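Local coordinates for ParB domain protein nuclease (Sulfolobus solfataricus, PDB 5K5D) that probably serves as a ParB-type component of the archaeal DNA segregation machinery, possibly with nuclease activity, at residues Asp108-Leu113 with Lys207-Gln212; Ala114-Ile119 with Arg175-Leu180; Thr27-Asn32 with Thr99-Arg104. The protein carries 4 engineered substitutions. All coordinates share one frame; numbering follows the deposited sequence.

Interaction 1 of 3, residues Asp108-Leu113 with Lys207-Gln212; sequences DKNERL and KYVTDQ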
loop_
_atom_site.group_PDB
_atom_site.type_symbol
_atom_site.label_atom_id
_atom_site.label_comp_id
_atom_site.label_asym_id
_atom_site.label_seq_id
_atom_site.Cartn_x
_atom_site.Cartn_y
_atom_site.Cartn_z
ATOM N N ASP B 108 -8.033 -8.038 1.072
ATOM C CA ASP B 108 -8.903 -7.583 -0.010
ATOM C C ASP B 108 -8.162 -6.628 -0.946
ATOM O O ASP B 108 -7.028 -6.237 -0.670
ATOM C CB ASP B 108 -10.157 -6.914 0.556
ATOM C CG ASP B 108 -9.988 -5.418 0.735
ATOM O OD1 ASP B 108 -8.964 -4.876 0.268
ATOM O OD2 ASP B 108 -10.879 -4.787 1.342
ATOM N N LYS B 109 -8.795 -6.265 -2.056
ATOM C CA LYS B 109 -8.137 -5.458 -3.081
ATOM C C LYS B 109 -7.715 -4.085 -2.548
ATOM O O LYS B 109 -6.694 -3.537 -2.965
ATOM C CB LYS B 109 -9.048 -5.307 -4.308
ATOM C CG LYS B 109 -8.350 -4.807 -5.568
ATOM C CD LYS B 109 -9.296 -4.839 -6.763
ATOM C CE LYS B 109 -8.599 -4.418 -8.047
ATOM N NZ LYS B 109 -7.945 -3.091 -7.906
ATOM N N ASN B 110 -8.498 -3.546 -1.618
ATOM C CA ASN B 110 -8.257 -2.212 -1.072
ATOM C C ASN B 110 -7.162 -2.170 -0.012
ATOM O O ASN B 110 -6.518 -1.142 0.192
ATOM C CB ASN B 110 -9.550 -1.623 -0.505
ATOM C CG ASN B 110 -10.542 -1.247 -1.588
ATOM O OD1 ASN B 110 -11.245 -2.103 -2.125
ATOM N ND2 ASN B 110 -10.605 0.039 -1.915
ATOM N N GLU B 111 -6.962 -3.290 0.668
ATOM C CA GLU B 111 -5.953 -3.372 1.709
ATOM C C GLU B 111 -4.574 -3.562 1.092
ATOM O O GLU B 111 -3.575 -3.076 1.623
ATOM C CB GLU B 111 -6.272 -4.517 2.675
ATOM C CG GLU B 111 -7.520 -4.285 3.501
ATOM C CD GLU B 111 -8.060 -5.559 4.130
ATOM O OE1 GLU B 111 -8.829 -5.462 5.112
ATOM O OE2 GLU B 111 -7.720 -6.656 3.640
ATOM N N ARG B 112 -4.519 -4.268 -0.033
ATOM C CA ARG B 112 -3.249 -4.479 -0.720
ATOM C C ARG B 112 -2.824 -3.222 -1.475
ATOM O O ARG B 112 -1.636 -2.928 -1.587
ATOM C CB ARG B 112 -3.325 -5.674 -1.670
ATOM C CG ARG B 112 -4.182 -5.449 -2.894
ATOM C CD ARG B 112 -4.011 -6.590 -3.885
ATOM N NE ARG B 112 -4.275 -7.889 -3.272
ATOM C CZ ARG B 112 -4.168 -9.047 -3.910
ATOM N NH1 ARG B 112 -3.801 -9.070 -5.185
ATOM N NH2 ARG B 112 -4.426 -10.182 -3.275
ATOM N N LEU B 113 -3.804 -2.488 -1.993
ATOM C CA LEU B 113 -3.545 -1.215 -2.649
ATOM C C LEU B 113 -2.952 -0.222 -1.654
ATOM O O LEU B 113 -2.027 0.519 -1.976
ATOM C CB LEU B 113 -4.836 -0.654 -3.244
ATOM C CG LEU B 113 -5.151 -1.024 -4.693
ATOM C CD1 LEU B 113 -6.608 -0.714 -5.042
ATOM C CD2 LEU B 113 -4.198 -0.305 -5.636
ATOM N N LYS B 207 -7.124 8.404 -1.170
ATOM C CA LYS B 207 -7.326 8.076 0.241
ATOM C C LYS B 207 -8.656 7.368 0.497
ATOM O O LYS B 207 -8.777 6.607 1.454
ATOM C CB LYS B 207 -7.238 9.333 1.117
ATOM C CG LYS B 207 -5.823 9.812 1.426
ATOM C CD LYS B 207 -5.841 10.819 2.575
ATOM C CE LYS B 207 -4.462 11.393 2.870
ATOM N NZ LYS B 207 -3.991 12.289 1.780
ATOM N N TYR B 208 -9.652 7.631 -0.348
ATOM C CA TYR B 208 -10.958 6.990 -0.213
ATOM C C TYR B 208 -10.868 5.505 -0.542
ATOM O O TYR B 208 -11.555 4.680 0.062
ATOM C CB TYR B 208 -11.997 7.668 -1.112
ATOM C CG TYR B 208 -12.537 8.977 -0.573
ATOM C CD1 TYR B 208 -12.193 10.187 -1.157
ATOM C CD2 TYR B 208 -13.394 8.998 0.519
ATOM C CE1 TYR B 208 -12.687 11.382 -0.670
ATOM C CE2 TYR B 208 -13.892 10.190 1.016
ATOM C CZ TYR B 208 -13.538 11.376 0.415
ATOM O OH TYR B 208 -14.033 12.562 0.905
ATOM N N VAL B 209 -10.016 5.174 -1.506
ATOM C CA VAL B 209 -9.765 3.785 -1.877
ATOM C C VAL B 209 -8.895 3.099 -0.831
ATOM O O VAL B 209 -8.973 1.888 -0.628
ATOM C CB VAL B 209 -9.028 3.692 -3.224
ATOM C CG1 VAL B 209 -8.720 2.242 -3.556
ATOM C CG2 VAL B 209 -9.843 4.340 -4.329
ATOM N N THR B 210 -8.058 3.894 -0.176
ATOM C CA THR B 210 -7.082 3.387 0.776
ATOM C C THR B 210 -7.674 3.285 2.174
ATOM O O THR B 210 -7.347 2.375 2.932
ATOM C CB THR B 210 -5.842 4.294 0.812
ATOM O OG1 THR B 210 -5.071 4.077 -0.374
ATOM C CG2 THR B 210 -4.985 3.987 2.028
ATOM N N ASP B 211 -8.555 4.222 2.503
ATOM C CA ASP B 211 -9.155 4.281 3.825
ATOM C C ASP B 211 -9.928 3.008 4.143
ATOM O O ASP B 211 -10.836 2.613 3.412
ATOM C CB ASP B 211 -10.069 5.498 3.941
ATOM C CG ASP B 211 -10.359 5.865 5.377
ATOM O OD1 ASP B 211 -10.260 4.973 6.243
ATOM O OD2 ASP B 211 -10.686 7.043 5.638
ATOM N N GLN B 212 -9.550 2.370 5.243
ATOM C CA GLN B 212 -10.208 1.152 5.699
ATOM C C GLN B 212 -11.699 1.377 5.929
ATOM O O GLN B 212 -12.503 0.455 5.804
ATOM C CB GLN B 212 -9.556 0.673 6.996
ATOM C CG GLN B 212 -9.351 1.783 8.017
ATOM C CD GLN B 212 -10.007 1.479 9.348
ATOM O OE1 GLN B 212 -10.705 0.474 9.495
ATOM N NE2 GLN B 212 -9.785 2.349 10.330
#
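N110, in the first turn of helix 109-128, meets V209 in the last turn of helix 203-210; the backbones come nearest between the CA atoms of N110 and T210, 6.0 Å apart. One straight hydrogen bond carries the polar part of the contact: N110 ND2 donates to V209 O at 2.8 Å, with an N-H...O angle of 180°. The oxygen lies in the amide plane of the asparagine and is met on a lone pair in its own carbonyl plane. Asparagine suits the place because its amide nitrogen carries two N-H groups, and ND2 also bonds to V216 O, so one group ties down two backbone carbonyls. V209 supplies the apolar half. With CG1 anti to its backbone N (chi1 177°), that methyl lies 3.3 Å from N110 ND2 and 3.9 Å from L113 CD1, one turn further along the partner helix. Behind N110, D108 and E111 form a capping box, in which D108 N donates to E111 OE2 at 2.9 Å. Since V209 O sits at a helix end, where carbonyls run short of in-helix donors, the N110 amide probably satisfies that oxygen, while V209 and L113, both buried, probably help keep water from it.

Interaction 2 of 3, residues Ala114-Ile119 with Arg175-Leu180; sequences ALFQKI and RILKEL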
loop_
_atom_site.group_PDB
_atom_site.type_symbol
_atom_site.label_atom_id
_atom_site.label_comp_id
_atom_site.label_asym_id
_atom_site.label_seq_id
_atom_site.Cartn_x
_atom_site.Cartn_y
_atom_site.Cartn_z
ATOM N N ALA B 114 -3.494 -0.212 -0.444
ATOM C CA ALA B 114 -2.996 0.661 0.607
ATOM C C ALA B 114 -1.571 0.280 0.982
ATOM O O ALA B 114 -0.741 1.148 1.251
ATOM C CB ALA B 114 -3.910 0.610 1.831
ATOM N N LEU B 115 -1.290 -1.018 0.993
ATOM C CA LEU B 115 0.065 -1.493 1.242
ATOM C C LEU B 115 0.964 -1.111 0.072
ATOM O O LEU B 115 2.088 -0.648 0.261
ATOM C CB LEU B 115 0.080 -3.010 1.442
ATOM C CG LEU B 115 1.449 -3.697 1.516
ATOM C CD1 LEU B 115 2.296 -3.146 2.650
ATOM C CD2 LEU B 115 1.276 -5.203 1.664
ATOM N N PHE B 116 0.448 -1.302 -1.136
ATOM C CA PHE B 116 1.197 -1.010 -2.346
ATOM C C PHE B 116 1.678 0.436 -2.348
ATOM O O PHE B 116 2.854 0.706 -2.595
ATOM C CB PHE B 116 0.336 -1.271 -3.579
ATOM C CG PHE B 116 1.128 -1.617 -4.802
ATOM C CD1 PHE B 116 2.492 -1.847 -4.714
ATOM C CD2 PHE B 116 0.512 -1.713 -6.041
ATOM C CE1 PHE B 116 3.228 -2.167 -5.837
ATOM C CE2 PHE B 116 1.245 -2.036 -7.173
ATOM C CZ PHE B 116 2.604 -2.263 -7.070
ATOM N N GLN B 117 0.763 1.360 -2.071
ATOM C CA GLN B 117 1.123 2.769 -1.986
ATOM C C GLN B 117 2.142 3.031 -0.879
ATOM O O GLN B 117 3.108 3.765 -1.086
ATOM C CB GLN B 117 -0.115 3.646 -1.773
ATOM C CG GLN B 117 0.221 5.112 -1.549
ATOM C CD GLN B 117 -1.000 5.965 -1.287
ATOM O OE1 GLN B 117 -2.111 5.624 -1.690
ATOM N NE2 GLN B 117 -0.800 7.085 -0.600
ATOM N N LYS B 118 1.924 2.438 0.293
ATOM C CA LYS B 118 2.836 2.631 1.418
ATOM C C LYS B 118 4.236 2.215 1.016
ATOM O O LYS B 118 5.216 2.869 1.361
ATOM C CB LYS B 118 2.397 1.824 2.637
ATOM C CG LYS B 118 1.278 2.446 3.436
ATOM C CD LYS B 118 0.967 1.595 4.649
ATOM C CE LYS B 118 -0.336 2.013 5.304
ATOM N NZ LYS B 118 -0.676 1.129 6.453
ATOM N N ILE B 119 4.314 1.119 0.273
ATOM C CA ILE B 119 5.590 0.621 -0.217
ATOM C C ILE B 119 6.182 1.558 -1.272
ATOM O O ILE B 119 7.308 2.027 -1.122
ATOM C CB ILE B 119 5.457 -0.810 -0.782
ATOM C CG1 ILE B 119 5.043 -1.782 0.329
ATOM C CG2 ILE B 119 6.761 -1.261 -1.412
ATOM C CD1 ILE B 119 6.062 -1.910 1.457
ATOM N N ARG B 175 6.282 3.689 -12.900
ATOM C CA ARG B 175 7.366 2.787 -13.261
ATOM C C ARG B 175 7.815 2.028 -12.024
ATOM O O ARG B 175 8.178 0.854 -12.093
ATOM C CB ARG B 175 8.539 3.557 -13.875
ATOM C CG ARG B 175 9.729 3.741 -12.943
ATOM C CD ARG B 175 10.846 4.537 -13.609
ATOM N NE ARG B 175 10.362 5.800 -14.161
ATOM C CZ ARG B 175 11.066 6.928 -14.186
ATOM N NH1 ARG B 175 12.291 6.958 -13.679
ATOM N NH2 ARG B 175 10.543 8.026 -14.712
ATOM N N ILE B 176 7.780 2.714 -10.885
ATOM C CA ILE B 176 8.124 2.099 -9.613
ATOM C C ILE B 176 7.159 0.963 -9.287
ATOM O O ILE B 176 7.573 -0.102 -8.835
ATOM C CB ILE B 176 8.121 3.133 -8.479
ATOM C CG1 ILE B 176 9.301 4.091 -8.650
ATOM C CG2 ILE B 176 8.175 2.442 -7.132
ATOM C CD1 ILE B 176 9.537 4.993 -7.466
ATOM N N LEU B 177 5.872 1.196 -9.533
ATOM C CA LEU B 177 4.856 0.171 -9.341
ATOM C C LEU B 177 5.168 -1.059 -10.174
ATOM O O LEU B 177 5.153 -2.183 -9.668
ATOM C CB LEU B 177 3.478 0.701 -9.728
ATOM C CG LEU B 177 2.997 1.922 -8.953
ATOM C CD1 LEU B 177 1.618 2.359 -9.441
ATOM C CD2 LEU B 177 2.989 1.614 -7.467
ATOM N N LYS B 178 5.442 -0.843 -11.458
ATOM C CA LYS B 178 5.730 -1.948 -12.364
ATOM C C LYS B 178 6.897 -2.782 -11.849
ATOM O O LYS B 178 6.831 -4.010 -11.837
ATOM C CB LYS B 178 5.995 -1.446 -13.786
ATOM C CG LYS B 178 4.738 -1.023 -14.533
ATOM C CD LYS B 178 5.018 -0.750 -16.006
ATOM C CE LYS B 178 6.052 0.357 -16.181
ATOM N NZ LYS B 178 6.264 0.716 -17.615
ATOM N N GLU B 179 7.955 -2.112 -11.406
ATOM C CA GLU B 179 9.121 -2.802 -10.860
ATOM C C GLU B 179 8.744 -3.743 -9.720
ATOM O O GLU B 179 9.308 -4.828 -9.590
ATOM C CB GLU B 179 10.159 -1.790 -10.375
ATOM C CG GLU B 179 10.743 -0.930 -11.481
ATOM C CD GLU B 179 11.584 0.209 -10.944
ATOM O OE1 GLU B 179 11.502 0.484 -9.727
ATOM O OE2 GLU B 179 12.326 0.829 -11.734
ATOM N N LEU B 180 7.786 -3.316 -8.900
ATOM C CA LEU B 180 7.361 -4.073 -7.727
ATOM C C LEU B 180 6.379 -5.191 -8.063
ATOM O O LEU B 180 6.099 -6.053 -7.226
ATOM C CB LEU B 180 6.719 -3.134 -6.709
ATOM C CG LEU B 180 7.662 -2.223 -5.929
ATOM C CD1 LEU B 180 6.863 -1.207 -5.124
ATOM C CD2 LEU B 180 8.557 -3.058 -5.025
#
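Across segments 114-119 and 175-180 the nearest CA atoms are those of F116 and L177, 8.0 Å apart; the axes of the two segments approach to 10.9 Å with their N-to-C directions at 112°, so the helices cross steeply. Four side chains meet here, and F116 does most of the work. Its CG stands anti to the backbone N (chi1 -153°), which carries the ring across the gap to the other helix. There L177 lays its CD2 methyl over one face, 4.0 Å from the ring centroid and 15° off the normal, a CH-pi contact displaced toward the CZ and CE2 side of the ring. L180 comes instead to the edge, near the ring plane, with its CB 3.7 Å from F116 CE1. The ring is thus met on a face and at an edge by leucines three residues apart on a single helix. The far end of L180 passes on to I119, whose CG2 touches L180 CD1 at 3.7 Å. W98 stacks on F116 and also donates through NE1 to L180 O, while M195 of helix 189-201 packs against both F116 and L177. A flat aromatic suits the centre because it offers broad faces to methyl groups and to another ring, and the branched leucines can put a methyl over a face (L177) or a methylene at the edge (L180). No hydrogen bond links the two segments, so this buried crossing rests on dispersion and on the exclusion of water.

Interaction 3 of 3, residues Thr27-Asn32 with Thr99-Arg104; sequences TMVPSN and TFNGVR. Engineered in segment 27-32: M28 (natural residue Leu). With CIT (citric acid), chain E.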
loop_
_atom_site.group_PDB
_atom_site.type_symbol
_atom_site.label_atom_id
_atom_site.label_comp_id
_atom_site.label_asym_id
_atom_site.label_seq_id
_atom_site.Cartn_x
_atom_site.Cartn_y
_atom_site.Cartn_z
ATOM N N THR B 27 3.617 -2.087 11.426
ATOM C CA THR B 27 2.365 -1.463 11.026
ATOM C C THR B 27 2.248 -1.258 9.522
ATOM O O THR B 27 1.313 -0.613 9.059
ATOM C CB THR B 27 2.170 -0.106 11.724
ATOM O OG1 THR B 27 3.174 0.816 11.277
ATOM C CG2 THR B 27 2.256 -0.274 13.240
HETATM N N MSE B 28 3.188 -1.812 8.761
HETATM C CA MSE B 28 3.159 -1.707 7.302
HETATM C C MSE B 28 1.874 -2.269 6.704
HETATM O O MSE B 28 1.194 -1.600 5.922
HETATM C CB MSE B 28 4.359 -2.420 6.676
HETATM C CG MSE B 28 5.619 -1.573 6.594
HETATM SE SE MSE B 28 5.348 0.078 5.585
HETATM C CE MSE B 28 4.391 -0.653 4.060
ATOM N N VAL B 29 1.553 -3.507 7.071
ATOM C CA VAL B 29 0.396 -4.186 6.507
ATOM C C VAL B 29 -0.885 -3.775 7.213
ATOM O O VAL B 29 -0.971 -3.842 8.442
ATOM C CB VAL B 29 0.552 -5.718 6.552
ATOM C CG1 VAL B 29 -0.735 -6.390 6.113
ATOM C CG2 VAL B 29 1.723 -6.158 5.673
ATOM N N PRO B 30 -1.882 -3.329 6.430
ATOM C CA PRO B 30 -3.180 -2.916 6.972
ATOM C C PRO B 30 -3.826 -4.051 7.760
ATOM O O PRO B 30 -3.751 -5.210 7.343
ATOM C CB PRO B 30 -4.002 -2.609 5.716
ATOM C CG PRO B 30 -2.985 -2.285 4.664
ATOM C CD PRO B 30 -1.822 -3.184 4.964
ATOM N N SER B 31 -4.445 -3.719 8.888
ATOM C CA SER B 31 -5.105 -4.714 9.723
ATOM C C SER B 31 -6.174 -5.458 8.933
ATOM O O SER B 31 -6.908 -4.862 8.149
ATOM C CB SER B 31 -5.725 -4.053 10.954
ATOM O OG SER B 31 -6.667 -3.067 10.574
ATOM N N ASN B 32 -6.249 -6.767 9.143
ATOM C CA ASN B 32 -7.194 -7.603 8.421
ATOM C C ASN B 32 -7.785 -8.690 9.313
ATOM O O ASN B 32 -7.602 -8.667 10.533
ATOM C CB ASN B 32 -6.523 -8.217 7.192
ATOM C CG ASN B 32 -5.178 -8.828 7.514
ATOM O OD1 ASN B 32 -5.098 -9.975 7.948
ATOM N ND2 ASN B 32 -4.112 -8.061 7.309
ATOM N N THR B 99 6.587 -8.470 -1.227
ATOM C CA THR B 99 6.640 -9.785 -1.838
ATOM C C THR B 99 5.784 -10.774 -1.073
ATOM O O THR B 99 5.075 -11.575 -1.674
ATOM C CB THR B 99 8.076 -10.322 -1.920
ATOM O OG1 THR B 99 8.793 -9.611 -2.936
ATOM C CG2 THR B 99 8.058 -11.801 -2.271
ATOM N N PHE B 100 5.836 -10.705 0.252
ATOM C CA PHE B 100 5.132 -11.676 1.079
ATOM C C PHE B 100 3.727 -11.252 1.480
ATOM O O PHE B 100 3.073 -11.943 2.261
ATOM C CB PHE B 100 5.959 -12.034 2.316
ATOM C CG PHE B 100 7.182 -12.836 1.999
ATOM C CD1 PHE B 100 8.447 -12.286 2.126
ATOM C CD2 PHE B 100 7.065 -14.139 1.540
ATOM C CE1 PHE B 100 9.576 -13.029 1.817
ATOM C CE2 PHE B 100 8.188 -14.891 1.227
ATOM C CZ PHE B 100 9.446 -14.334 1.365
ATOM N N ASN B 101 3.255 -10.130 0.948
ATOM C CA ASN B 101 1.924 -9.652 1.311
ATOM C C ASN B 101 1.032 -9.212 0.145
ATOM O O ASN B 101 -0.184 -9.386 0.197
ATOM C CB ASN B 101 2.018 -8.551 2.366
ATOM C CG ASN B 101 2.504 -9.070 3.701
ATOM O OD1 ASN B 101 1.719 -9.574 4.505
ATOM N ND2 ASN B 101 3.808 -8.956 3.943
ATOM N N GLY B 102 1.635 -8.651 -0.898
ATOM C CA GLY B 102 0.882 -8.157 -2.041
ATOM C C GLY B 102 0.015 -9.192 -2.738
ATOM O O GLY B 102 -1.064 -8.869 -3.233
ATOM N N VAL B 103 0.486 -10.436 -2.786
ATOM C CA VAL B 103 -0.250 -11.521 -3.434
ATOM C C VAL B 103 -1.219 -12.210 -2.468
ATOM O O VAL B 103 -2.106 -12.953 -2.886
ATOM C CB VAL B 103 0.716 -12.575 -4.031
ATOM C CG1 VAL B 103 -0.052 -13.779 -4.556
ATOM C CG2 VAL B 103 1.555 -11.963 -5.133
ATOM N N ARG B 104 -1.049 -11.946 -1.176
ATOM C CA ARG B 104 -1.818 -12.620 -0.131
ATOM C C ARG B 104 -3.336 -12.502 -0.322
ATOM O O ARG B 104 -3.856 -11.427 -0.611
ATOM C CB ARG B 104 -1.402 -12.101 1.248
ATOM C CG ARG B 104 -1.699 -13.052 2.390
ATOM C CD ARG B 104 -0.629 -12.970 3.467
ATOM N NE ARG B 104 -0.614 -11.669 4.122
ATOM C CZ ARG B 104 -1.180 -11.420 5.297
ATOM N NH1 ARG B 104 -1.806 -12.388 5.949
ATOM N NH2 ARG B 104 -1.122 -10.202 5.821
HETATM C C1 CIT E . -0.626 -10.119 8.928
HETATM O O1 CIT E . -0.830 -10.585 10.068
HETATM O O2 CIT E . -1.493 -9.380 8.416
HETATM C C2 CIT E . 0.644 -10.441 8.174
HETATM C C3 CIT E . 1.880 -10.466 9.067
HETATM O O7 CIT E . 1.726 -9.543 10.184
HETATM C C4 CIT E . 3.101 -10.141 8.219
HETATM C C5 CIT E . 3.664 -8.775 8.523
HETATM O O3 CIT E . 3.335 -7.788 7.827
HETATM O O4 CIT E . 4.485 -8.637 9.462
HETATM C C6 CIT E . 2.103 -11.875 9.586
HETATM O O5 CIT E . 2.395 -12.087 10.782
HETATM O O6 CIT E . 2.009 -12.841 8.806
#
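V29 packs directly against N101 and R104, beside a citrate that all three touch, and each atom of its side chain has a neighbour. From CB, 3.7 Å from citrate O3, the valine forks. CG2 runs to the same carboxylate oxygen and rests on the amide of N101, 3.6 Å from N101 CG. CG1, anti to the backbone N (chi1 173°), turns the other way, to the edge of the R104 guanidinium, where it lies 3.8 Å from both R104 NH2 and citrate O2. A small branched residue suits the spot, since its two methyls wedge between amide, guanidinium and ligand. The N-x-x-R spacing of N101 and R104 matches part of the ENxxR motif of ParB proteins, and the citrate is also held by G62, Y63, T64 and R65, a G-x-x-R segment of the ParB-like domain. Probably taken from the crystallisation liquor, it fills a pocket consistent with the phosphate-binding site of ParB relatives. Its O2 is gripped from both segments: R104 NH2 donates at 2.7 Å, near the guanidinium plane, and N32 ND2 at 3.1 Å with an N-H...O angle of 164°. The N32 amide stands 73° from the guanidinium plane, and a second bond from its ND2 to P30 O, 2.9 Å long, helps fix its rotation, as does the link from OD1 to S34. R104, bent at chi2 and chi3, is steadied by weak bonds from NE and NH2 to N101 OD1 and by a bond from NH1 to Q106. N101 is held in turn through ND2, which donates to I97 O and D61 OD1.

Helix 109-128 joins the three contacts, whose centres lie 11 to 13 Å apart. Its first turn serves interaction 1 and the next turns interaction 2; T210 bridges them, its CG2 3.5 Å from A114 CB. From another side the same helix packs against both loops of interaction 3. L115 CD2 lies 3.5 Å from N101 CB, and I119 CD1 3.3 Å from CE of M28, an engineered selenomethionine. R112 adds a weak hydrogen bond from NH2 to R104 O, 3.0 Å away, linking segment 108-113 to the backbone of a citrate-binding arginine. Interactions 1 and 2 thus join later helices to the helix that packs behind these loops, and neither supplies the citrate bonds of interaction 3.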